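Local coordinates for protein 336aa long hypothetical dTDP-glucose 4,6-dehydratase (Pyrococcus horikoshii, PDB 2HUN) that binds NAD(+) in a Rossmann fold and probably acts as a dTDP-glucose 4,6-dehydratase, removing water from a nucleotide-activated sugar, at residues A[63-66]-A[67-70]; A[102-105]-A[106-110]. All coordinates share one frame; numbering follows the deposited sequence.

Interaction 1 (A[63-66]-A[67-70]). With NAD (nicotinamide-adenine-dinucleotide), chain C.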
ATOM      1  N   VAL A  63       1.469  -0.207  19.201  1.00 28.43           N
ATOM      2  CA  VAL A  63       1.559   1.055  18.469  1.00 27.77           C
ATOM      3  C   VAL A  63       0.185   1.474  17.951  1.00 28.81           C
ATOM      4  O   VAL A  63      -0.030   2.628  17.583  1.00 29.81           O
ATOM      5  CB  VAL A  63       2.528   0.964  17.257  1.00 27.41           C
ATOM      6  CG1 VAL A  63       3.956   0.854  17.741  1.00 29.17           C
ATOM      7  CG2 VAL A  63       2.167  -0.229  16.382  1.00 27.03           C
ATOM      8  N   ALA A  64      -0.743   0.524  17.921  1.00 28.61           N
ATOM      9  CA  ALA A  64      -2.102   0.784  17.465  1.00 30.31           C
ATOM     10  C   ALA A  64      -2.952   1.395  18.580  1.00 30.83           C
ATOM     11  O   ALA A  64      -4.134   1.671  18.389  1.00 32.64           O
ATOM     12  CB  ALA A  64      -2.740  -0.510  16.977  1.00 29.94           C
ATOM     13  N   ASP A  65      -2.345   1.597  19.744  1.00 31.40           N
ATOM     14  CA  ASP A  65      -3.035   2.175  20.900  1.00 31.34           C
ATOM     15  C   ASP A  65      -2.782   3.675  20.849  1.00 30.69           C
ATOM     16  O   ASP A  65      -1.814   4.162  21.437  1.00 29.59           O
ATOM     17  CB  ASP A  65      -2.452   1.597  22.196  1.00 31.46           C
ATOM     18  CG  ASP A  65      -3.201   2.057  23.441  1.00 33.64           C
ATOM     19  OD1 ASP A  65      -3.919   3.078  23.377  1.00 31.88           O
ATOM     20  OD2 ASP A  65      -3.053   1.396  24.492  1.00 33.42           O
ATOM     21  N   TYR A  66      -3.649   4.403  20.152  1.00 30.33           N
ATOM     22  CA  TYR A  66      -3.471   5.844  20.007  1.00 30.96           C
ATOM     23  C   TYR A  66      -3.212   6.598  21.308  1.00 31.11           C
ATOM     24  O   TYR A  66      -2.234   7.335  21.411  1.00 31.25           O
ATOM     25  CB  TYR A  66      -4.669   6.481  19.287  1.00 30.98           C
ATOM     26  CG  TYR A  66      -4.391   7.924  18.928  1.00 31.35           C
ATOM     27  CD1 TYR A  66      -3.448   8.243  17.954  1.00 32.09           C
ATOM     28  CD2 TYR A  66      -4.989   8.970  19.635  1.00 30.80           C
ATOM     29  CE1 TYR A  66      -3.094   9.564  17.694  1.00 32.30           C
ATOM     30  CE2 TYR A  66      -4.643  10.297  19.383  1.00 32.02           C
ATOM     31  CZ  TYR A  66      -3.692  10.586  18.415  1.00 32.45           C
ATOM     32  OH  TYR A  66      -3.315  11.887  18.187  1.00 33.31           O
ATOM     33  N   GLU A  67      -4.081   6.414  22.299  1.00 31.37           N
ATOM     34  CA  GLU A  67      -3.934   7.099  23.581  1.00 32.56           C
ATOM     35  C   GLU A  67      -2.565   6.916  24.224  1.00 31.55           C
ATOM     36  O   GLU A  67      -2.003   7.855  24.782  1.00 30.69           O
ATOM     37  CB  GLU A  67      -5.026   6.641  24.557  1.00 35.46           C
ATOM     38  CG  GLU A  67      -6.422   7.067  24.137  1.00 38.11           C
ATOM     39  CD  GLU A  67      -6.523   8.569  23.919  1.00 41.79           C
ATOM     40  OE1 GLU A  67      -6.142   9.324  24.839  1.00 44.03           O
ATOM     41  OE2 GLU A  67      -6.980   8.996  22.834  1.00 42.93           O
ATOM     42  N   LEU A  68      -2.025   5.706  24.150  1.00 31.38           N
ATOM     43  CA  LEU A  68      -0.718   5.445  24.727  1.00 31.86           C
ATOM     44  C   LEU A  68       0.386   6.002  23.829  1.00 32.00           C
ATOM     45  O   LEU A  68       1.299   6.686  24.294  1.00 31.03           O
ATOM     46  CB  LEU A  68      -0.514   3.938  24.904  1.00 33.77           C
ATOM     47  CG  LEU A  68       0.830   3.491  25.485  1.00 34.76           C
ATOM     48  CD1 LEU A  68       0.870   3.774  26.987  1.00 35.73           C
ATOM     49  CD2 LEU A  68       1.016   2.007  25.223  1.00 36.26           C
ATOM     50  N   VAL A  69       0.292   5.711  22.538  1.00 31.78           N
ATOM     51  CA  VAL A  69       1.304   6.149  21.583  1.00 32.27           C
ATOM     52  C   VAL A  69       1.471   7.662  21.447  1.00 31.42           C
ATOM     53  O   VAL A  69       2.597   8.155  21.365  1.00 30.64           O
ATOM     54  CB  VAL A  69       1.027   5.539  20.186  1.00 33.94           C
ATOM     55  CG1 VAL A  69       2.011   6.087  19.166  1.00 35.68           C
ATOM     56  CG2 VAL A  69       1.144   4.029  20.258  1.00 33.33           C
ATOM     57  N   LYS A  70       0.365   8.401  21.431  1.00 32.59           N
ATOM     58  CA  LYS A  70       0.444   9.853  21.287  1.00 32.90           C
ATOM     59  C   LYS A  70       1.298  10.479  22.384  1.00 33.75           C
ATOM     60  O   LYS A  70       2.065  11.410  22.133  1.00 34.67           O
ATOM     61  CB  LYS A  70      -0.961  10.478  21.287  1.00 32.34           C
ATOM     62  CG  LYS A  70      -1.649  10.554  22.647  1.00 32.39           C
ATOM     63  CD  LYS A  70      -3.079  11.047  22.499  1.00 34.30           C
ATOM     64  CE  LYS A  70      -3.777  11.247  23.838  1.00 32.33           C
ATOM     65  NZ  LYS A  70      -3.231  12.407  24.592  1.00 35.25           N
TER
HETATM   66  PA  NAD C 801      10.770  -9.473  15.067  1.00 29.81           P
HETATM   67  O1A NAD C 801       9.631 -10.355  14.768  1.00 30.66           O
HETATM   68  O2A NAD C 801      12.015 -10.051  15.647  1.00 28.28           O
HETATM   69  O5B NAD C 801      10.247  -8.356  16.092  1.00 29.61           O
HETATM   70  C5B NAD C 801       9.103  -7.525  15.843  1.00 25.98           C
HETATM   71  C4B NAD C 801       8.929  -6.734  17.147  1.00 25.67           C
HETATM   72  O4B NAD C 801       7.834  -5.805  17.026  1.00 26.08           O
HETATM   73  C3B NAD C 801       8.591  -7.677  18.337  1.00 23.84           C
HETATM   74  O3B NAD C 801       9.384  -7.335  19.486  1.00 25.94           O
HETATM   75  C2B NAD C 801       7.073  -7.488  18.508  1.00 26.35           C
HETATM   76  O2B NAD C 801       6.543  -7.744  19.809  1.00 24.19           O
HETATM   77  C1B NAD C 801       6.880  -6.040  18.056  1.00 26.08           C
HETATM   78  N9A NAD C 801       5.529  -5.745  17.530  1.00 26.35           N
HETATM   79  C8A NAD C 801       4.855  -6.378  16.552  1.00 29.07           C
HETATM   80  N7A NAD C 801       3.669  -5.796  16.386  1.00 27.53           N
HETATM   81  C5A NAD C 801       3.569  -4.789  17.248  1.00 25.53           C
HETATM   82  C6A NAD C 801       2.571  -3.822  17.551  1.00 26.02           C
HETATM   83  N6A NAD C 801       1.401  -3.763  16.928  1.00 25.53           N
HETATM   84  N1A NAD C 801       2.864  -2.891  18.576  1.00 25.38           N
HETATM   85  C2A NAD C 801       4.091  -2.940  19.253  1.00 25.20           C
HETATM   86  N3A NAD C 801       5.030  -3.853  18.968  1.00 26.48           N
HETATM   87  C4A NAD C 801       4.765  -4.752  17.985  1.00 25.68           C
HETATM   88  O3  NAD C 801      11.206  -8.922  13.641  1.00 28.75           O
HETATM   89  PN  NAD C 801      12.353  -7.991  13.073  1.00 27.11           P
HETATM   90  O1N NAD C 801      13.035  -8.898  12.105  1.00 26.85           O
HETATM   91  O2N NAD C 801      13.221  -7.457  14.142  1.00 24.88           O
HETATM   92  O5D NAD C 801      11.583  -6.886  12.179  1.00 28.72           O
HETATM   93  C5D NAD C 801      11.698  -5.473  12.373  1.00 26.52           C
HETATM   94  C4D NAD C 801      11.197  -4.750  11.097  1.00 27.11           C
HETATM   95  O4D NAD C 801      12.123  -4.931  10.012  1.00 24.92           O
HETATM   96  C3D NAD C 801       9.823  -5.250  10.636  1.00 26.37           C
HETATM   97  O3D NAD C 801       9.019  -4.100  10.263  1.00 26.82           O
HETATM   98  C2D NAD C 801      10.158  -6.149   9.413  1.00 25.82           C
HETATM   99  O2D NAD C 801       9.068  -6.143   8.486  1.00 27.39           O
HETATM  100  C1D NAD C 801      11.421  -5.488   8.884  1.00 26.83           C
HETATM  101  N1N NAD C 801      12.337  -6.385   8.149  1.00 27.36           N
HETATM  102  C2N NAD C 801      13.049  -7.454   8.791  1.00 27.12           C
HETATM  103  C3N NAD C 801      13.911  -8.253   8.020  1.00 28.60           C
HETATM  104  C7N NAD C 801      14.718  -9.414   8.647  1.00 28.92           C
HETATM  105  O7N NAD C 801      15.590  -9.968   7.965  1.00 28.14           O
HETATM  106  N7N NAD C 801      14.475  -9.780   9.899  1.00 24.58           N
HETATM  107  C4N NAD C 801      14.067  -8.004   6.633  1.00 27.77           C
HETATM  108  C5N NAD C 801      13.357  -6.951   6.020  1.00 28.23           C
HETATM  109  C6N NAD C 801      12.491  -6.134   6.765  1.00 27.58           C
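Asp65 and Leu68 meet at the start of helix 66-74, where Asp65 is the N-cap. Its carboxylate is swung away from the backbone N, with CG anti to it (chi1 -175°). This brings OD1 to the amide of the helix's first turn. Leu68 N gives Asp65 OD1 a weak capping bond of 3.3 Å. The same amide also makes a weak bond to Asp65 O. The first firm helical bond follows, from Val69 N to Asp65 O at 2.8 Å. Leu68 CB lies against the carboxylate, 3.6 Å from Asp65 CG, and the two side chains run at about a right angle. The negative carboxylate at the N-terminal end of the helix probably interacts favourably with the helix dipole.

One turn on, Lys70 N bonds Tyr66 O at 2.8 Å, and the two side chains meet as well. Lys70 CB makes a CH-pi contact over one ring face of Tyr66, 4.2 Å from the centroid and displaced toward the rim. Lys70 CG sits between its own backbone N and carbonyl carbon (chi1 75°), which carries the chain on past the ring. Extended through chi2, it lets Lys70 CD meet Tyr66 CE2 at 3.6 Å. Val69 CG2 comes against the loop backbone, 3.2 Å from Val63 O and as near to Asp65 O.

Val63 carries the link to the cofactor. Val63 N donates a nearly straight bond of 3.1 Å to N1A of the NAD adenine, and Val63 CG2 packs against the same base. Asp62, also an NAD(+) binding residue, accepts from Ala64 N. The whole turn joins strand 56-60 to helix 66-74. Helix 96-116 packs against it, with Thr108 and Ser112 on Tyr66 and Leu109 on Val69.

Interaction 2 (A[102-105]-A[106-110])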
ATOM      1  N   ASN A 102       0.599  -4.043  11.159  1.00 26.59           N
ATOM      2  CA  ASN A 102       1.318  -3.387  10.068  1.00 27.09           C
ATOM      3  C   ASN A 102       0.610  -2.167   9.493  1.00 25.85           C
ATOM      4  O   ASN A 102       1.215  -1.104   9.372  1.00 28.93           O
ATOM      5  CB  ASN A 102       1.621  -4.397   8.956  1.00 26.92           C
ATOM      6  CG  ASN A 102       2.440  -5.579   9.456  1.00 27.36           C
ATOM      7  OD1 ASN A 102       3.032  -5.521  10.532  1.00 27.65           O
ATOM      8  ND2 ASN A 102       2.485  -6.648   8.672  1.00 27.53           N
ATOM      9  N   VAL A 103      -0.664  -2.311   9.144  1.00 24.13           N
ATOM     10  CA  VAL A 103      -1.414  -1.195   8.586  1.00 23.80           C
ATOM     11  C   VAL A 103      -2.001  -0.263   9.644  1.00 24.87           C
ATOM     12  O   VAL A 103      -1.668   0.921   9.668  1.00 23.19           O
ATOM     13  CB  VAL A 103      -2.555  -1.679   7.670  1.00 24.42           C
ATOM     14  CG1 VAL A 103      -3.340  -0.479   7.155  1.00 25.61           C
ATOM     15  CG2 VAL A 103      -1.982  -2.470   6.489  1.00 24.26           C
ATOM     16  N   ILE A 104      -2.864  -0.782  10.519  1.00 22.61           N
ATOM     17  CA  ILE A 104      -3.468   0.067  11.545  1.00 23.79           C
ATOM     18  C   ILE A 104      -2.395   0.658  12.457  1.00 23.59           C
ATOM     19  O   ILE A 104      -2.448   1.828  12.818  1.00 26.14           O
ATOM     20  CB  ILE A 104      -4.491  -0.715  12.411  1.00 24.81           C
ATOM     21  CG1 ILE A 104      -5.566  -1.337  11.522  1.00 26.50           C
ATOM     22  CG2 ILE A 104      -5.143   0.224  13.428  1.00 25.90           C
ATOM     23  CD1 ILE A 104      -6.314  -0.348  10.667  1.00 29.88           C
ATOM     24  N   GLY A 105      -1.414  -0.156  12.818  1.00 23.91           N
ATOM     25  CA  GLY A 105      -0.351   0.320  13.680  1.00 24.19           C
ATOM     26  C   GLY A 105       0.411   1.486  13.077  1.00 25.61           C
ATOM     27  O   GLY A 105       0.704   2.465  13.768  1.00 24.72           O
ATOM     28  N   THR A 106       0.741   1.394  11.791  1.00 22.60           N
ATOM     29  CA  THR A 106       1.480   2.474  11.157  1.00 23.61           C
ATOM     30  C   THR A 106       0.594   3.715  11.028  1.00 23.59           C
ATOM     31  O   THR A 106       1.050   4.837  11.239  1.00 25.09           O
ATOM     32  CB  THR A 106       2.012   2.042   9.785  1.00 21.89           C
ATOM     33  OG1 THR A 106       2.886   0.918   9.960  1.00 20.59           O
ATOM     34  CG2 THR A 106       2.783   3.182   9.126  1.00 19.90           C
ATOM     35  N   TYR A 107      -0.670   3.496  10.691  1.00 25.68           N
ATOM     36  CA  TYR A 107      -1.654   4.572  10.571  1.00 27.87           C
ATOM     37  C   TYR A 107      -1.728   5.349  11.889  1.00 28.32           C
ATOM     38  O   TYR A 107      -1.680   6.580  11.904  1.00 29.28           O
ATOM     39  CB  TYR A 107      -3.034   3.980  10.267  1.00 27.23           C
ATOM     40  CG  TYR A 107      -4.198   4.936  10.466  1.00 27.91           C
ATOM     41  CD1 TYR A 107      -4.499   5.917   9.517  1.00 27.56           C
ATOM     42  CD2 TYR A 107      -4.998   4.856  11.607  1.00 28.08           C
ATOM     43  CE1 TYR A 107      -5.572   6.795   9.700  1.00 27.58           C
ATOM     44  CE2 TYR A 107      -6.074   5.730  11.803  1.00 28.39           C
ATOM     45  CZ  TYR A 107      -6.355   6.694  10.845  1.00 29.21           C
ATOM     46  OH  TYR A 107      -7.423   7.550  11.022  1.00 30.42           O
ATOM     47  N   THR A 108      -1.850   4.613  12.990  1.00 28.22           N
ATOM     48  CA  THR A 108      -1.948   5.210  14.319  1.00 27.09           C
ATOM     49  C   THR A 108      -0.717   6.046  14.660  1.00 27.55           C
ATOM     50  O   THR A 108      -0.828   7.127  15.236  1.00 27.30           O
ATOM     51  CB  THR A 108      -2.128   4.125  15.401  1.00 26.80           C
ATOM     52  OG1 THR A 108      -3.221   3.270  15.043  1.00 25.27           O
ATOM     53  CG2 THR A 108      -2.426   4.769  16.755  1.00 28.16           C
ATOM     54  N   LEU A 109       0.456   5.536  14.305  1.00 27.78           N
ATOM     55  CA  LEU A 109       1.697   6.247  14.559  1.00 28.48           C
ATOM     56  C   LEU A 109       1.709   7.534  13.735  1.00 26.93           C
ATOM     57  O   LEU A 109       2.083   8.595  14.237  1.00 27.77           O
ATOM     58  CB  LEU A 109       2.891   5.368  14.179  1.00 30.83           C
ATOM     59  CG  LEU A 109       4.241   5.771  14.770  1.00 33.16           C
ATOM     60  CD1 LEU A 109       4.190   5.593  16.284  1.00 33.74           C
ATOM     61  CD2 LEU A 109       5.351   4.913  14.172  1.00 35.30           C
ATOM     62  N   LEU A 110       1.297   7.438  12.471  1.00 25.73           N
ATOM     63  CA  LEU A 110       1.260   8.605  11.589  1.00 24.66           C
ATOM     64  C   LEU A 110       0.290   9.651  12.140  1.00 24.49           C
ATOM     65  O   LEU A 110       0.583  10.844  12.144  1.00 24.75           O
ATOM     66  CB  LEU A 110       0.850   8.190  10.166  1.00 21.88           C
ATOM     67  CG  LEU A 110       1.927   7.441   9.364  1.00 23.19           C
ATOM     68  CD1 LEU A 110       1.349   6.867   8.073  1.00 20.20           C
ATOM     69  CD2 LEU A 110       3.077   8.397   9.065  1.00 20.80           C
TER
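Thr106 turns its hydroxyl back along helix 96-116 to Asn102 O, and Thr108 does the same to Ile104 O. In both threonines OG1 lies anti to the carbonyl carbon and beside the backbone N (chi1 -60° in Thr106). The two bonds approach differently. Thr106 OG1 donates to Asn102 O at 2.7 Å and lies in the carbonyl plane. Thr108 OG1 donates to Ile104 O at 2.8 Å from above the carbonyl plane of Ile104, about 41° out of it. Ile104 O also accepts from Thr108 N at 2.9 Å, close to the line of its C=O bond. One residue thus holds this oxygen with two donors.

The apolar groups lie around these bonds. Ile104 and Thr108 pass at an oblique angle, with Ile104 CG2 3.9 Å from Thr108 OG1. The Tyr107 ring presents its edge to Ile104 O, and Tyr107 CB lies 3.4 Å from Ile104 O. Gly105 has no side chain on the flank that lies near Val63 and the cofactor.

The backbone bonds across this stretch are regular alpha-helical ones. Tyr107 N reaches Val103 O at 2.9 Å, and Leu109 N bonds Gly105 O. A wider pi-type turn occurs at 102-104.

Thr106 OG1 is also hydrogen-bonded to His81 NE2, tying the helix to strand 78-81. With an alanine here, Asn102 O would probably lose this hydroxyl donor and His81 its partner on the helix. Asn102 ND2 is hydrogen-bonded to Thr154 OG1 and Asn102 OD1 to Glu85 N, beside the NAD-binding Ala84. Val103 and Ile104 pack on their counterparts in the second subunit, and Tyr107 on Leu99 of that subunit. The chemistry therefore divides: hydrogen bonds satisfy the Asn102 side-chain amide and the Thr106 and Thr108 hydroxyls, while Val103, Ile104 and Tyr107 meet the other subunit by packing.

Overall arrangement
From the N terminus, interaction 1 comes first, at the passage from strand 56-60 into helix 66-74. Interaction 2 follows within helix 96-116. Each is local, between adjoining segments, and closes no long loop. They lie in series, so they neither nest nor cross. In space their centres are about 10 Å apart and they touch. Thr108 CG2 packs 3.3 Å from Val63 O and also reaches Tyr66, while Val69 CG1 meets Leu109 CD1 at 3.6 Å. Together they join the adenine end of the NAD site to a helix that also packs on helix 150-168, the central sheet and the second subunit.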